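Local structure of flagellar brake protein YcgR (Escherichia coli K-12, 5Y6G) at residues 58-63 and 73-78. The protein acts as a flagellar brake, binding cyclic di-GMP through its PilZ domain and, when bound to it, engaging elements of the flagellar motor to slow swimming and swarming. Residues are numbered along the deposited sequence; the frame is centred on the assembly and turned at random.
Sequences RFAQIE and HFDAQL
Asp75 meets Gln61 where a G1 beta bulge interrupts the antiparallel hairpin of strands 58-65 and 71-87 in the PilZ domain. Gln61 and Ile62 both face Phe74 there, and Gln61 has a positive phi (54°). Asp75 OD2 takes two bonds from Gln61: the backbone N comes in nearly end-on to the C-O bond at 2.7 Å, while NE2 approaches from above the carboxylate plane, also at 2.7 Å. A bend at chi2 (-59°) folds the Gln61 chain back over the neighbouring strand, leaving its amide turned 71° from the carboxylate. Because the other oxygen, OD1, accepts from Asn105, the carboxylate joins the bulge to the chain just beyond strand 93-104. Were Asp75 an alanine, the Gln61 backbone N would probably lose its acceptor at the bulge and the amide would be free to swing away.

On both sides of this irregularity regular pairing resumes, Phe59 with Ala76 and Ile62 with Phe74 each exchanging two backbone hydrogen bonds. The apolar side chains share one face of the sheet: Ile62 CD1 touches Ala76 CB at 3.9 Å, and Leu78 CB lies against the Phe59 ring edge at CE2. Phe74, on the same face, packs against helix 108-129 and meets the ring of Phe103.

Polar pairs occupy the other face. Glu63 and His73 run side by side with carboxylate and imidazole nearly perpendicular, and NE2 of His73 donates to the anti side of Glu63 OE2 at 2.9 Å. At the far end Arg58 and Gln77 also extend alongside each other, and Arg58 NH1 reaches Gln77 OE1 at 2.8 Å, the oxygen lying within the guanidinium plane.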
ATOM      1  N   ARG A  58      -6.197  13.084   4.600  1.00 32.62           N
ATOM      2  CA  ARG A  58      -6.543  12.030   5.540  1.00 36.59           C
ATOM      3  C   ARG A  58      -7.689  11.213   4.965  1.00 36.53           C
ATOM      4  O   ARG A  58      -8.645  11.769   4.417  1.00 44.33           O
ATOM      5  CB  ARG A  58      -6.930  12.608   6.906  1.00 35.42           C
ATOM      6  CG  ARG A  58      -5.949  13.646   7.427  1.00 44.94           C
ATOM      7  CD  ARG A  58      -5.939  13.691   8.946  1.00 57.50           C
ATOM      8  NE  ARG A  58      -6.306  15.004   9.468  1.00 58.95           N
ATOM      9  CZ  ARG A  58      -5.447  16.000   9.659  1.00 67.52           C
ATOM     10  NH1 ARG A  58      -4.164  15.840   9.364  1.00 72.34           N
ATOM     11  NH2 ARG A  58      -5.873  17.160  10.143  1.00 72.92           N
ATOM     12  N   PHE A  59      -7.586   9.892   5.083  1.00 33.78           N
ATOM     13  CA  PHE A  59      -8.532   8.975   4.465  1.00 33.90           C
ATOM     14  C   PHE A  59      -9.190   8.114   5.531  1.00 32.25           C
ATOM     15  O   PHE A  59      -8.521   7.644   6.457  1.00 40.92           O
ATOM     16  CB  PHE A  59      -7.840   8.092   3.424  1.00 31.37           C
ATOM     17  CG  PHE A  59      -7.250   8.862   2.275  1.00 29.67           C
ATOM     18  CD1 PHE A  59      -7.998   9.122   1.138  1.00 36.83           C
ATOM     19  CD2 PHE A  59      -5.948   9.330   2.335  1.00 33.16           C
ATOM     20  CE1 PHE A  59      -7.456   9.831   0.081  1.00 35.65           C
ATOM     21  CE2 PHE A  59      -5.401  10.038   1.281  1.00 34.19           C
ATOM     22  CZ  PHE A  59      -6.156  10.289   0.152  1.00 32.29           C
ATOM     23  N   ALA A  60     -10.496   7.902   5.388  1.00 31.31           N
ATOM     24  CA  ALA A  60     -11.265   7.065   6.297  1.00 41.30           C
ATOM     25  C   ALA A  60     -11.519   5.707   5.659  1.00 34.20           C
ATOM     26  O   ALA A  60     -12.101   5.625   4.572  1.00 44.74           O
ATOM     27  CB  ALA A  60     -12.593   7.729   6.662  1.00 34.16           C
ATOM     28  N   GLN A  61     -11.073   4.647   6.330  1.00 40.46           N
ATOM     29  CA  GLN A  61     -11.380   3.271   5.948  1.00 43.88           C
ATOM     30  C   GLN A  61     -11.008   2.997   4.490  1.00 41.96           C
ATOM     31  O   GLN A  61     -11.854   2.707   3.642  1.00 37.75           O
ATOM     32  CB  GLN A  61     -12.855   2.957   6.207  1.00 45.85           C
ATOM     33  CG  GLN A  61     -13.289   3.166   7.650  1.00 42.37           C
ATOM     34  CD  GLN A  61     -12.506   2.310   8.632  1.00 56.29           C
ATOM     35  OE1 GLN A  61     -12.724   1.102   8.732  1.00 69.29           O
ATOM     36  NE2 GLN A  61     -11.591   2.935   9.365  1.00 54.41           N
ATOM     37  N   ILE A  62      -9.709   3.091   4.210  1.00 41.62           N
ATOM     38  CA  ILE A  62      -9.207   2.648   2.917  1.00 32.57           C
ATOM     39  C   ILE A  62      -9.437   1.151   2.798  1.00 32.25           C
ATOM     40  O   ILE A  62      -9.106   0.380   3.708  1.00 30.06           O
ATOM     41  CB  ILE A  62      -7.723   3.007   2.763  1.00 34.10           C
ATOM     42  CG1 ILE A  62      -7.525   4.519   2.885  1.00 23.91           C
ATOM     43  CG2 ILE A  62      -7.186   2.493   1.432  1.00 26.13           C
ATOM     44  CD1 ILE A  62      -6.075   4.948   2.839  1.00 24.06           C
ATOM     45  N   GLU A  63     -10.028   0.729   1.687  1.00 28.66           N
ATOM     46  CA  GLU A  63     -10.329  -0.681   1.470  1.00 33.70           C
ATOM     47  C   GLU A  63      -9.084  -1.362   0.914  1.00 30.90           C
ATOM     48  O   GLU A  63      -8.677  -1.099  -0.223  1.00 37.72           O
ATOM     49  CB  GLU A  63     -11.518  -0.857   0.532  1.00 30.02           C
ATOM     50  CG  GLU A  63     -11.998  -2.294   0.462  1.00 42.88           C
ATOM     51  CD  GLU A  63     -13.305  -2.442  -0.288  1.00 47.21           C
ATOM     52  OE1 GLU A  63     -13.275  -2.879  -1.457  1.00 46.68           O
ATOM     53  OE2 GLU A  63     -14.361  -2.114   0.294  1.00 33.33           O
ATOM     54  N   HIS A  73     -10.266  -2.428   6.116  1.00 36.32           N
ATOM     55  CA  HIS A  73     -10.465  -0.993   5.961  1.00 40.90           C
ATOM     56  C   HIS A  73      -9.703  -0.266   7.059  1.00 42.99           C
ATOM     57  O   HIS A  73      -9.904  -0.543   8.245  1.00 45.68           O
ATOM     58  CB  HIS A  73     -11.953  -0.633   6.011  1.00 32.15           C
ATOM     59  CG  HIS A  73     -12.777  -1.318   4.964  1.00 46.24           C
ATOM     60  ND1 HIS A  73     -13.246  -2.606   5.111  1.00 44.47           N
ATOM     61  CD2 HIS A  73     -13.218  -0.894   3.756  1.00 45.88           C
ATOM     62  CE1 HIS A  73     -13.939  -2.945   4.037  1.00 46.71           C
ATOM     63  NE2 HIS A  73     -13.937  -1.924   3.200  1.00 44.66           N
ATOM     64  N   PHE A  74      -8.830   0.658   6.664  1.00 41.76           N
ATOM     65  CA  PHE A  74      -7.960   1.361   7.596  1.00 40.45           C
ATOM     66  C   PHE A  74      -8.023   2.860   7.353  1.00 35.69           C
ATOM     67  O   PHE A  74      -8.078   3.312   6.206  1.00 36.48           O
ATOM     68  CB  PHE A  74      -6.502   0.900   7.463  1.00 41.21           C
ATOM     69  CG  PHE A  74      -6.297  -0.558   7.735  1.00 47.95           C
ATOM     70  CD1 PHE A  74      -5.921  -1.418   6.717  1.00 40.38           C
ATOM     71  CD2 PHE A  74      -6.478  -1.069   9.008  1.00 51.66           C
ATOM     72  CE1 PHE A  74      -5.728  -2.761   6.964  1.00 42.31           C
ATOM     73  CE2 PHE A  74      -6.288  -2.411   9.262  1.00 48.59           C
ATOM     74  CZ  PHE A  74      -5.912  -3.259   8.239  1.00 44.67           C
ATOM     75  N   ASP A  75      -8.013   3.627   8.437  1.00 33.54           N
ATOM     76  CA  ASP A  75      -7.774   5.054   8.324  1.00 31.39           C
ATOM     77  C   ASP A  75      -6.281   5.301   8.144  1.00 33.00           C
ATOM     78  O   ASP A  75      -5.440   4.575   8.684  1.00 35.98           O
ATOM     79  CB  ASP A  75      -8.295   5.798   9.557  1.00 32.06           C
ATOM     80  CG  ASP A  75      -9.756   5.504   9.843  1.00 40.23           C
ATOM     81  OD1 ASP A  75     -10.122   5.400  11.034  1.00 47.87           O
ATOM     82  OD2 ASP A  75     -10.533   5.359   8.875  1.00 48.62           O
ATOM     83  N   ALA A  76      -5.953   6.324   7.361  1.00 25.93           N
ATOM     84  CA  ALA A  76      -4.554   6.627   7.096  1.00 22.95           C
ATOM     85  C   ALA A  76      -4.423   8.073   6.649  1.00 30.26           C
ATOM     86  O   ALA A  76      -5.375   8.680   6.153  1.00 32.10           O
ATOM     87  CB  ALA A  76      -3.966   5.684   6.038  1.00 25.27           C
ATOM     88  N   GLN A  77      -3.224   8.614   6.836  1.00 31.44           N
ATOM     89  CA  GLN A  77      -2.859   9.935   6.347  1.00 26.92           C
ATOM     90  C   GLN A  77      -1.801   9.783   5.265  1.00 27.05           C
ATOM     91  O   GLN A  77      -0.786   9.111   5.474  1.00 31.05           O
ATOM     92  CB  GLN A  77      -2.331  10.824   7.477  1.00 29.98           C
ATOM     93  CG  GLN A  77      -1.781  12.164   6.995  1.00 36.57           C
ATOM     94  CD  GLN A  77      -1.456  13.109   8.138  1.00 52.91           C
ATOM     95  OE1 GLN A  77      -2.214  14.035   8.422  1.00 62.88           O
ATOM     96  NE2 GLN A  77      -0.323  12.884   8.794  1.00 48.50           N
ATOM     97  N   LEU A  78      -2.041  10.404   4.116  1.00 26.90           N
ATOM     98  CA  LEU A  78      -1.051  10.425   3.047  1.00 28.60           C
ATOM     99  C   LEU A  78       0.115  11.314   3.463  1.00 41.79           C
ATOM    100  O   LEU A  78      -0.028  12.536   3.559  1.00 39.97           O
ATOM    101  CB  LEU A  78      -1.685  10.920   1.753  1.00 24.00           C
ATOM    102  CG  LEU A  78      -0.716  11.039   0.577  1.00 34.81           C
ATOM    103  CD1 LEU A  78      -0.025   9.710   0.325  1.00 28.09           C
ATOM    104  CD2 LEU A  78      -1.452  11.511  -0.665  1.00 24.14           C
TER
HETATM  105  O   HOH W   1      -9.536   0.866  11.083  1.00 62.55           O